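Long-range contacts in DUF3247 family protein (Xanthomonas campestris pv. campestris, PDB 2E12), which is of unknown function but adopts a novel variant of the Sm-like motif, a small beta-barrel fold that in its relatives often serves RNA binding: residues Tyr4-Tyr9 against Trp80-Arg85; Val31-Asp36 against Asp84-Val89; Thr44-Pro49 against Arg68-Asp73. All coordinates share one frame; numbering follows the deposited sequence.

Contact 1 of 3, residues Tyr4-Tyr9 against Trp80-Arg85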
loop_
_atom_site.group_PDB
_atom_site.type_symbol
_atom_site.label_atom_id
_atom_site.label_comp_id
_atom_site.label_asym_id
_atom_site.label_seq_id
_atom_site.Cartn_x
_atom_site.Cartn_y
_atom_site.Cartn_z
ATOM N N TYR A 4 13.592 -19.967 0.664
ATOM C CA TYR A 4 12.648 -20.244 -0.424
ATOM C C TYR A 4 11.185 -20.135 0.001
ATOM O O TYR A 4 10.816 -20.508 1.115
ATOM C CB TYR A 4 12.912 -21.637 -1.015
ATOM C CG TYR A 4 14.242 -21.746 -1.745
ATOM C CD1 TYR A 4 15.452 -21.778 -1.042
ATOM C CD2 TYR A 4 14.295 -21.752 -3.146
ATOM C CE1 TYR A 4 16.686 -21.801 -1.720
ATOM C CE2 TYR A 4 15.526 -21.783 -3.829
ATOM C CZ TYR A 4 16.714 -21.801 -3.112
ATOM O OH TYR A 4 17.926 -21.787 -3.786
ATOM N N ALA A 5 10.364 -19.592 -0.891
ATOM C CA ALA A 5 8.939 -19.429 -0.628
ATOM C C ALA A 5 8.169 -19.975 -1.818
ATOM O O ALA A 5 8.673 -19.982 -2.938
ATOM C CB ALA A 5 8.599 -17.948 -0.406
ATOM N N PRO A 6 6.946 -20.461 -1.583
ATOM C CA PRO A 6 6.092 -21.012 -2.638
ATOM C C PRO A 6 5.824 -20.036 -3.801
ATOM O O PRO A 6 5.711 -20.468 -4.945
ATOM C CB PRO A 6 4.817 -21.421 -1.882
ATOM C CG PRO A 6 4.925 -20.706 -0.536
ATOM C CD PRO A 6 6.384 -20.751 -0.255
ATOM N N HIS A 7 5.723 -18.738 -3.503
ATOM C CA HIS A 7 5.494 -17.707 -4.530
ATOM C C HIS A 7 6.205 -16.415 -4.115
ATOM O O HIS A 7 6.384 -16.174 -2.924
ATOM C CB HIS A 7 3.995 -17.387 -4.691
ATOM C CG HIS A 7 3.125 -18.586 -4.916
ATOM N ND1 HIS A 7 2.731 -19.422 -3.893
ATOM C CD2 HIS A 7 2.558 -19.076 -6.043
ATOM C CE1 HIS A 7 1.955 -20.374 -4.380
ATOM N NE2 HIS A 7 1.835 -20.187 -5.681
ATOM N N VAL A 8 6.613 -15.593 -5.087
ATOM C CA VAL A 8 7.282 -14.305 -4.801
ATOM C C VAL A 8 6.787 -13.218 -5.781
ATOM O O VAL A 8 6.438 -13.527 -6.920
ATOM C CB VAL A 8 8.842 -14.415 -4.876
ATOM C CG1 VAL A 8 9.367 -15.270 -3.730
ATOM C CG2 VAL A 8 9.266 -15.010 -6.215
ATOM N N TYR A 9 6.786 -11.956 -5.343
ATOM C CA TYR A 9 6.266 -10.833 -6.156
ATOM C C TYR A 9 7.197 -9.634 -6.418
ATOM O O TYR A 9 7.917 -9.184 -5.531
ATOM C CB TYR A 9 4.979 -10.315 -5.503
ATOM C CG TYR A 9 3.954 -11.405 -5.281
ATOM C CD1 TYR A 9 3.050 -11.755 -6.286
ATOM C CD2 TYR A 9 3.938 -12.137 -4.095
ATOM C CE1 TYR A 9 2.161 -12.809 -6.117
ATOM C CE2 TYR A 9 3.056 -13.193 -3.919
ATOM C CZ TYR A 9 2.170 -13.525 -4.933
ATOM O OH TYR A 9 1.297 -14.577 -4.767
ATOM N N TRP A 80 1.035 -20.638 10.792
ATOM C CA TRP A 80 1.876 -19.787 9.949
ATOM C C TRP A 80 1.269 -19.757 8.558
ATOM O O TRP A 80 0.917 -20.802 8.006
ATOM C CB TRP A 80 3.307 -20.331 9.849
ATOM C CG TRP A 80 4.144 -20.090 11.065
ATOM C CD1 TRP A 80 4.151 -20.824 12.217
ATOM C CD2 TRP A 80 5.102 -19.044 11.250
ATOM N NE1 TRP A 80 5.058 -20.301 13.106
ATOM C CE2 TRP A 80 5.656 -19.207 12.538
ATOM C CE3 TRP A 80 5.548 -17.983 10.452
ATOM C CZ2 TRP A 80 6.636 -18.345 13.046
ATOM C CZ3 TRP A 80 6.522 -17.126 10.959
ATOM C CH2 TRP A 80 7.054 -17.315 12.242
ATOM N N ILE A 81 1.150 -18.559 7.992
ATOM C CA ILE A 81 0.576 -18.399 6.662
ATOM C C ILE A 81 1.417 -17.440 5.829
ATOM O O ILE A 81 2.031 -16.525 6.372
ATOM C CB ILE A 81 -0.849 -17.819 6.750
ATOM C CG1 ILE A 81 -1.756 -18.768 7.535
ATOM C CG2 ILE A 81 -1.401 -17.568 5.355
ATOM C CD1 ILE A 81 -3.192 -18.282 7.664
ATOM N N TRP A 82 1.462 -17.655 4.520
ATOM C CA TRP A 82 2.193 -16.739 3.658
ATOM C C TRP A 82 1.197 -15.619 3.373
ATOM O O TRP A 82 0.034 -15.876 3.055
ATOM C CB TRP A 82 2.651 -17.424 2.365
ATOM C CG TRP A 82 3.739 -18.429 2.597
ATOM C CD1 TRP A 82 3.587 -19.760 2.844
ATOM C CD2 TRP A 82 5.145 -18.166 2.678
ATOM N NE1 TRP A 82 4.808 -20.346 3.076
ATOM C CE2 TRP A 82 5.784 -19.390 2.980
ATOM C CE3 TRP A 82 5.929 -17.014 2.527
ATOM C CZ2 TRP A 82 7.172 -19.496 3.136
ATOM C CZ3 TRP A 82 7.313 -17.118 2.683
ATOM C CH2 TRP A 82 7.917 -18.354 2.984
ATOM N N MET A 83 1.655 -14.378 3.507
ATOM C CA MET A 83 0.790 -13.214 3.339
ATOM C C MET A 83 0.174 -12.917 1.971
ATOM O O MET A 83 -0.805 -12.176 1.897
ATOM C CB MET A 83 1.513 -11.976 3.878
ATOM C CG MET A 83 1.535 -11.927 5.405
ATOM S SD MET A 83 2.792 -10.829 6.103
ATOM C CE MET A 83 1.948 -9.252 6.027
ATOM N N ASP A 84 0.715 -13.480 0.893
ATOM C CA ASP A 84 0.129 -13.236 -0.428
ATOM C C ASP A 84 -1.257 -13.878 -0.557
ATOM O O ASP A 84 -1.963 -13.673 -1.545
ATOM C CB ASP A 84 1.035 -13.780 -1.539
ATOM C CG ASP A 84 1.375 -15.253 -1.363
ATOM O OD1 ASP A 84 1.835 -15.874 -2.344
ATOM O OD2 ASP A 84 1.193 -15.786 -0.250
ATOM N N ARG A 85 -1.645 -14.652 0.448
ATOM C CA ARG A 85 -2.940 -15.332 0.448
ATOM C C ARG A 85 -4.061 -14.480 1.059
ATOM O O ARG A 85 -5.233 -14.862 1.018
ATOM C CB ARG A 85 -2.832 -16.648 1.223
ATOM C CG ARG A 85 -1.652 -17.532 0.819
ATOM C CD ARG A 85 -1.844 -18.210 -0.542
ATOM N NE ARG A 85 -1.890 -17.268 -1.659
ATOM C CZ ARG A 85 -2.029 -17.625 -2.933
ATOM N NH1 ARG A 85 -2.134 -18.906 -3.259
ATOM N NH2 ARG A 85 -2.064 -16.701 -3.883
#

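Contact 2 of 3, residues Val31-Asp36 against Asp84-Val89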
loop_
_atom_site.group_PDB
_atom_site.type_symbol
_atom_site.label_atom_id
_atom_site.label_comp_id
_atom_site.label_asym_id
_atom_site.label_seq_id
_atom_site.Cartn_x
_atom_site.Cartn_y
_atom_site.Cartn_z
ATOM N N VAL A 31 -7.297 -9.785 15.215
ATOM C CA VAL A 31 -7.949 -9.525 13.944
ATOM C C VAL A 31 -8.576 -10.776 13.351
ATOM O O VAL A 31 -8.358 -11.890 13.834
ATOM C CB VAL A 31 -6.936 -8.975 12.920
ATOM C CG1 VAL A 31 -6.276 -7.715 13.453
ATOM C CG2 VAL A 31 -5.880 -10.031 12.630
ATOM N N ARG A 32 -9.385 -10.571 12.322
ATOM C CA ARG A 32 -10.015 -11.672 11.605
ATOM C C ARG A 32 -9.498 -11.437 10.198
ATOM O O ARG A 32 -9.533 -10.307 9.704
ATOM C CB ARG A 32 -11.536 -11.562 11.633
ATOM C CG ARG A 32 -12.269 -12.898 11.571
ATOM C CD ARG A 32 -13.688 -12.750 12.120
ATOM N NE ARG A 32 -14.358 -11.557 11.604
ATOM C CZ ARG A 32 -14.650 -11.352 10.322
ATOM N NH1 ARG A 32 -14.335 -12.263 9.410
ATOM N NH2 ARG A 32 -15.248 -10.230 9.950
ATOM N N ILE A 33 -9.016 -12.498 9.564
ATOM C CA ILE A 33 -8.435 -12.397 8.233
ATOM C C ILE A 33 -9.189 -13.146 7.146
ATOM O O ILE A 33 -9.649 -14.260 7.367
ATOM C CB ILE A 33 -6.994 -12.933 8.266
ATOM C CG1 ILE A 33 -6.205 -12.194 9.352
ATOM C CG2 ILE A 33 -6.336 -12.776 6.900
ATOM C CD1 ILE A 33 -4.827 -12.770 9.611
ATOM N N GLU A 34 -9.309 -12.522 5.976
ATOM C CA GLU A 34 -9.961 -13.149 4.830
ATOM C C GLU A 34 -8.847 -13.636 3.894
ATOM O O GLU A 34 -7.991 -12.848 3.483
ATOM C CB GLU A 34 -10.866 -12.156 4.087
ATOM C CG GLU A 34 -12.080 -11.684 4.884
ATOM C CD GLU A 34 -13.111 -10.974 4.014
ATOM O OE1 GLU A 34 -14.089 -10.422 4.566
ATOM O OE2 GLU A 34 -12.945 -10.975 2.775
ATOM N N LEU A 35 -8.870 -14.930 3.568
ATOM C CA LEU A 35 -7.875 -15.566 2.697
ATOM C C LEU A 35 -8.444 -15.838 1.304
ATOM O O LEU A 35 -9.647 -16.021 1.156
ATOM C CB LEU A 35 -7.411 -16.883 3.322
ATOM C CG LEU A 35 -6.728 -16.794 4.691
ATOM C CD1 LEU A 35 -6.709 -18.158 5.345
ATOM C CD2 LEU A 35 -5.320 -16.243 4.530
ATOM N N ASP A 36 -7.572 -15.901 0.295
ATOM C CA ASP A 36 -8.007 -16.126 -1.092
ATOM C C ASP A 36 -8.538 -17.516 -1.455
ATOM O O ASP A 36 -8.843 -17.779 -2.616
ATOM C CB ASP A 36 -6.885 -15.734 -2.071
ATOM C CG ASP A 36 -5.669 -16.643 -1.981
ATOM O OD1 ASP A 36 -5.714 -17.647 -1.246
ATOM O OD2 ASP A 36 -4.662 -16.353 -2.661
ATOM N N ASP A 84 0.715 -13.480 0.893
ATOM C CA ASP A 84 0.129 -13.236 -0.428
ATOM C C ASP A 84 -1.257 -13.878 -0.557
ATOM O O ASP A 84 -1.963 -13.673 -1.545
ATOM C CB ASP A 84 1.035 -13.780 -1.539
ATOM C CG ASP A 84 1.375 -15.253 -1.363
ATOM O OD1 ASP A 84 1.835 -15.874 -2.344
ATOM O OD2 ASP A 84 1.193 -15.786 -0.250
ATOM N N ARG A 85 -1.645 -14.652 0.448
ATOM C CA ARG A 85 -2.940 -15.332 0.448
ATOM C C ARG A 85 -4.061 -14.480 1.059
ATOM O O ARG A 85 -5.233 -14.862 1.018
ATOM C CB ARG A 85 -2.832 -16.648 1.223
ATOM C CG ARG A 85 -1.652 -17.532 0.819
ATOM C CD ARG A 85 -1.844 -18.210 -0.542
ATOM N NE ARG A 85 -1.890 -17.268 -1.659
ATOM C CZ ARG A 85 -2.029 -17.625 -2.933
ATOM N NH1 ARG A 85 -2.134 -18.906 -3.259
ATOM N NH2 ARG A 85 -2.064 -16.701 -3.883
ATOM N N ILE A 86 -3.704 -13.327 1.618
ATOM C CA ILE A 86 -4.685 -12.448 2.263
ATOM C C ILE A 86 -5.477 -11.543 1.337
ATOM O O ILE A 86 -4.922 -10.939 0.429
ATOM C CB ILE A 86 -4.014 -11.561 3.332
ATOM C CG1 ILE A 86 -3.531 -12.454 4.479
ATOM C CG2 ILE A 86 -4.990 -10.466 3.799
ATOM C CD1 ILE A 86 -2.714 -11.753 5.544
ATOM N N VAL A 87 -6.774 -11.435 1.617
ATOM C CA VAL A 87 -7.703 -10.614 0.840
ATOM C C VAL A 87 -8.289 -9.463 1.670
ATOM O O VAL A 87 -8.686 -8.426 1.129
ATOM C CB VAL A 87 -8.858 -11.488 0.308
ATOM C CG1 VAL A 87 -9.773 -10.672 -0.576
ATOM C CG2 VAL A 87 -8.294 -12.667 -0.452
ATOM N N ALA A 88 -8.343 -9.640 2.985
ATOM C CA ALA A 88 -8.888 -8.603 3.855
ATOM C C ALA A 88 -8.462 -8.813 5.306
ATOM O O ALA A 88 -8.229 -9.940 5.731
ATOM C CB ALA A 88 -10.416 -8.590 3.758
ATOM N N VAL A 89 -8.367 -7.717 6.053
ATOM C CA VAL A 89 -7.986 -7.765 7.459
ATOM C C VAL A 89 -8.850 -6.778 8.227
ATOM O O VAL A 89 -8.792 -5.576 7.972
ATOM C CB VAL A 89 -6.507 -7.370 7.667
ATOM C CG1 VAL A 89 -6.185 -7.345 9.152
ATOM C CG2 VAL A 89 -5.589 -8.347 6.939
#

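Contact 3 of 3, residues Thr44-Pro49 against Arg68-Asp73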
loop_
_atom_site.group_PDB
_atom_site.type_symbol
_atom_site.label_atom_id
_atom_site.label_comp_id
_atom_site.label_asym_id
_atom_site.label_seq_id
_atom_site.Cartn_x
_atom_site.Cartn_y
_atom_site.Cartn_z
ATOM N N THR A 44 -4.624 -13.829 17.401
ATOM C CA THR A 44 -3.699 -12.758 17.734
ATOM C C THR A 44 -2.423 -12.816 16.900
ATOM O O THR A 44 -1.814 -13.875 16.739
ATOM C CB THR A 44 -3.313 -12.799 19.229
ATOM O OG1 THR A 44 -4.484 -12.990 20.028
ATOM C CG2 THR A 44 -2.670 -11.479 19.639
ATOM N N VAL A 45 -2.046 -11.667 16.349
ATOM C CA VAL A 45 -0.813 -11.534 15.572
ATOM C C VAL A 45 0.327 -11.777 16.565
ATOM O O VAL A 45 0.559 -10.954 17.440
ATOM C CB VAL A 45 -0.652 -10.101 15.014
ATOM C CG1 VAL A 45 0.656 -9.996 14.204
ATOM C CG2 VAL A 45 -1.854 -9.736 14.142
ATOM N N ALA A 46 1.037 -12.895 16.423
ATOM C CA ALA A 46 2.134 -13.212 17.341
ATOM C C ALA A 46 3.227 -12.145 17.347
ATOM O O ALA A 46 3.687 -11.725 18.398
ATOM C CB ALA A 46 2.739 -14.575 16.987
ATOM N N VAL A 47 3.641 -11.710 16.163
ATOM C CA VAL A 47 4.685 -10.702 16.047
ATOM C C VAL A 47 4.443 -9.928 14.746
ATOM O O VAL A 47 4.009 -10.515 13.757
ATOM C CB VAL A 47 6.080 -11.380 16.041
ATOM C CG1 VAL A 47 6.245 -12.241 14.791
ATOM C CG2 VAL A 47 7.181 -10.342 16.135
ATOM N N ARG A 48 4.693 -8.617 14.745
ATOM C CA ARG A 48 4.475 -7.829 13.529
ATOM C C ARG A 48 5.282 -8.479 12.416
ATOM O O ARG A 48 6.487 -8.688 12.557
ATOM C CB ARG A 48 4.928 -6.373 13.713
ATOM C CG ARG A 48 4.750 -5.522 12.450
ATOM C CD ARG A 48 5.340 -4.116 12.597
ATOM N NE ARG A 48 4.579 -3.276 13.518
ATOM C CZ ARG A 48 4.861 -2.002 13.777
ATOM N NH1 ARG A 48 5.889 -1.413 13.185
ATOM N NH2 ARG A 48 4.114 -1.316 14.631
ATOM N N PRO A 49 4.624 -8.829 11.299
ATOM C CA PRO A 49 5.330 -9.465 10.181
ATOM C C PRO A 49 6.151 -8.468 9.372
ATOM O O PRO A 49 5.970 -7.255 9.493
ATOM C CB PRO A 49 4.199 -10.081 9.371
ATOM C CG PRO A 49 3.088 -9.101 9.566
ATOM C CD PRO A 49 3.170 -8.795 11.048
ATOM N N ARG A 68 2.375 -15.303 11.645
ATOM C CA ARG A 68 2.093 -16.299 12.667
ATOM C C ARG A 68 0.928 -15.777 13.504
ATOM O O ARG A 68 0.952 -14.636 13.977
ATOM C CB ARG A 68 3.310 -16.513 13.572
ATOM C CG ARG A 68 3.090 -17.545 14.675
ATOM C CD ARG A 68 4.259 -17.546 15.667
ATOM N NE ARG A 68 3.803 -17.623 17.047
ATOM C CZ ARG A 68 4.580 -17.463 18.113
ATOM N NH1 ARG A 68 5.882 -17.219 17.976
ATOM N NH2 ARG A 68 4.047 -17.517 19.322
ATOM N N ILE A 69 -0.095 -16.607 13.668
ATOM C CA ILE A 69 -1.270 -16.244 14.448
ATOM C C ILE A 69 -1.378 -17.275 15.562
ATOM O O ILE A 69 -1.249 -18.468 15.308
ATOM C CB ILE A 69 -2.565 -16.330 13.595
ATOM C CG1 ILE A 69 -2.404 -15.509 12.324
ATOM C CG2 ILE A 69 -3.773 -15.831 14.393
ATOM C CD1 ILE A 69 -2.071 -14.059 12.600
ATOM N N ASP A 70 -1.599 -16.816 16.786
ATOM C CA ASP A 70 -1.769 -17.725 17.904
ATOM C C ASP A 70 -3.145 -17.453 18.474
ATOM O O ASP A 70 -3.804 -16.483 18.117
ATOM C CB ASP A 70 -0.771 -17.474 19.034
ATOM C CG ASP A 70 0.648 -17.293 18.560
ATOM O OD1 ASP A 70 1.035 -17.853 17.509
ATOM O OD2 ASP A 70 1.390 -16.586 19.273
ATOM N N HIS A 71 -3.584 -18.324 19.367
ATOM C CA HIS A 71 -4.854 -18.131 20.042
ATOM C C HIS A 71 -4.959 -19.017 21.258
ATOM O O HIS A 71 -3.937 -19.436 21.822
ATOM C CB HIS A 71 -6.087 -18.346 19.138
ATOM C CG HIS A 71 -5.834 -19.140 17.893
ATOM N ND1 HIS A 71 -4.858 -20.109 17.800
ATOM C CD2 HIS A 71 -6.467 -19.130 16.695
ATOM C CE1 HIS A 71 -4.896 -20.657 16.599
ATOM N NE2 HIS A 71 -5.862 -20.080 15.908
ATOM N N LEU A 72 -6.189 -19.294 21.668
ATOM C CA LEU A 72 -6.419 -20.130 22.826
ATOM C C LEU A 72 -7.519 -21.153 22.586
ATOM O O LEU A 72 -7.249 -22.354 22.471
ATOM C CB LEU A 72 -6.786 -19.255 24.025
ATOM C CG LEU A 72 -6.867 -19.943 25.397
ATOM C CD1 LEU A 72 -8.175 -20.711 25.547
ATOM C CD2 LEU A 72 -5.661 -20.862 25.562
ATOM N N ASP A 73 -8.749 -20.647 22.506
ATOM C CA ASP A 73 -9.970 -21.440 22.313
ATOM C C ASP A 73 -10.246 -21.818 20.850
ATOM O O ASP A 73 -10.576 -22.973 20.561
ATOM C CB ASP A 73 -11.153 -20.655 22.921
ATOM C CG ASP A 73 -12.522 -21.231 22.563
ATOM O OD1 ASP A 73 -12.755 -22.434 22.787
ATOM O OD2 ASP A 73 -13.379 -20.463 22.071
HETATM O O HOH W 1 4.139 -12.889 12.164
#

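Contact 1 of 3, residues Tyr4-Tyr9 against Trp80-Arg85
The first torsions of Y9 and D84 bring the phenol and the carboxylate together. In Y9, CG lies beside the backbone N (chi1 -54°), which sends the ring toward D84. In D84, CG sits between the backbone N and the carbonyl carbon (chi1 55°), which swings the carboxylate round to the phenol. Y9 OH donates to D84 OD1 at 2.8 Å. The oxygen is met on its anti side, somewhat out of the carboxylate plane. Seen from Y9, OD1 lies at the ring edge and in the ring plane. The carboxylate is steeply inclined to the ring. D84 CB also packs close, 3.2 Å from Y9 CE2. H7 adds its CB beside the same oxygen, 3.5 Å from D84 OD1. The other oxygen, D84 OD2, is only a long ionic partner of R85, at 3.7 Å from NE. The stronger partner of R85 is D36.

The second half of the contact is apolar. P6 and A5 lie over one face of the W82 indole. P6 CG stands 3.7 Å from the centroid of the five-membered ring and 13° off its normal, a CH-pi contact. P6 CD reaches the fused bond, 3.6 Å from W82 CE2. A5 CB touches the six-membered ring, 3.4 Å from W82 CZ3. Y54 also packs against W82, edge-to-face.

Backbone bonds from A5 to R55 and from Y9 to S63 tie the N-terminal segment to the long hairpin nearby. The 3-10 turn 83-85, which joins strand 79-82 to strand 86-91, is the link between the last two strands expected of an Sm-like barrel. Here the segment before the N-terminal helix packs against it.

Contact 2 of 3, residues Val31-Asp36 against Asp84-Val89
D36 OD2 lies over one face of the R85 guanidinium, 2.9 Å from NH2. The carboxylate and guanidinium planes are 76° apart. No N-H points at the oxygen, so this salt bridge rests on charge alone. D84, held mainly by Y9, adds a more distant charge on the other side of the plane, and the three residues form a loose salt-bridge network. D36 is also held by its backbone, D36 N to R85 O at 2.7 Å.

The strands run antiparallel with a classic beta bulge. V87 and A88 both face E34, and E34 O accepts from V87 N at 2.6 Å and from A88 N at 3.3 Å. Both donors come from the same face of its plane. The return bond, E34 N to A88 O, is 2.8 Å long and almost straight. The extended E34 side chain runs over A88, with CD 3.6 Å from A88 CB. V87 CG2 packs on the backbone of D36, 3.4 Å from its N. On the buried side, I33 CG2 meets I86 CG1 at 3.7 Å.

I33 and I86 also touch L67 of strand 61-70. I86 and V89 pack on W21 of helix 12-23, while I33 continues to I41 on neighbouring strand 40-42.

Contact 3 of 3, residues Thr44-Pro49 against Arg68-Asp73
T44 and D70 form an antiparallel hydrogen-bonded pair, with T44 N to D70 O and D70 N to T44 O both at 2.9 Å, V45 and I69 follow as a non-hydrogen-bonded pair, and A46 N then donates to R68 O at 3.0 Å.

A46 CB lies over one face of the R68 guanidinium, offset toward the rim, 3.2 Å from NE. It also packs beside D70, 3.3 Å from OD2. The R68 chain starts with CG opposite the backbone N (chi1 180°) and bends at chi3, which turns its side toward D70. NE gives an in-plane bond to the syn lone pair of D70 OD1, 2.8 Å away. NH2 reaches D70 OD2 at 2.8 Å, tilted from the guanidinium plane by 30°. On the sheet face that carries V45 and I69, I69 CD1 comes 4.1 Å from V45 CA. A water bridges the two segments, donating to V47 O and accepting from R68 N.

R68 and D70 are two residues apart on strand 61-70, and their side-on grip sets the guanidinium's rotation. Each charge probably offsets the other, and the methyl of A46 meets a salt-bridged pair rather than a lone ion.

The three contacts are consistent with a variant of the Sm-like barrel. Contacts 1 and 2 share D84 and R85, and their centres are about 13 Å apart. The turn that meets the N-terminal segment in contact 1 thus leads straight into the last strand of contact 2, which pairs with the first strand, 30-35. Contact 3 ties strand 44-55, which with 40-42 probably corresponds to the bent second strand, to strand 61-70. Its centre is about 17 Å from that of contact 1, across the chain's centre, yet they touch where W80 CZ2 is 3.6 Å from R68 CD. Contacts 2 and 3 meet through I33 CD1 and I69 CD1, 4.3 Å apart.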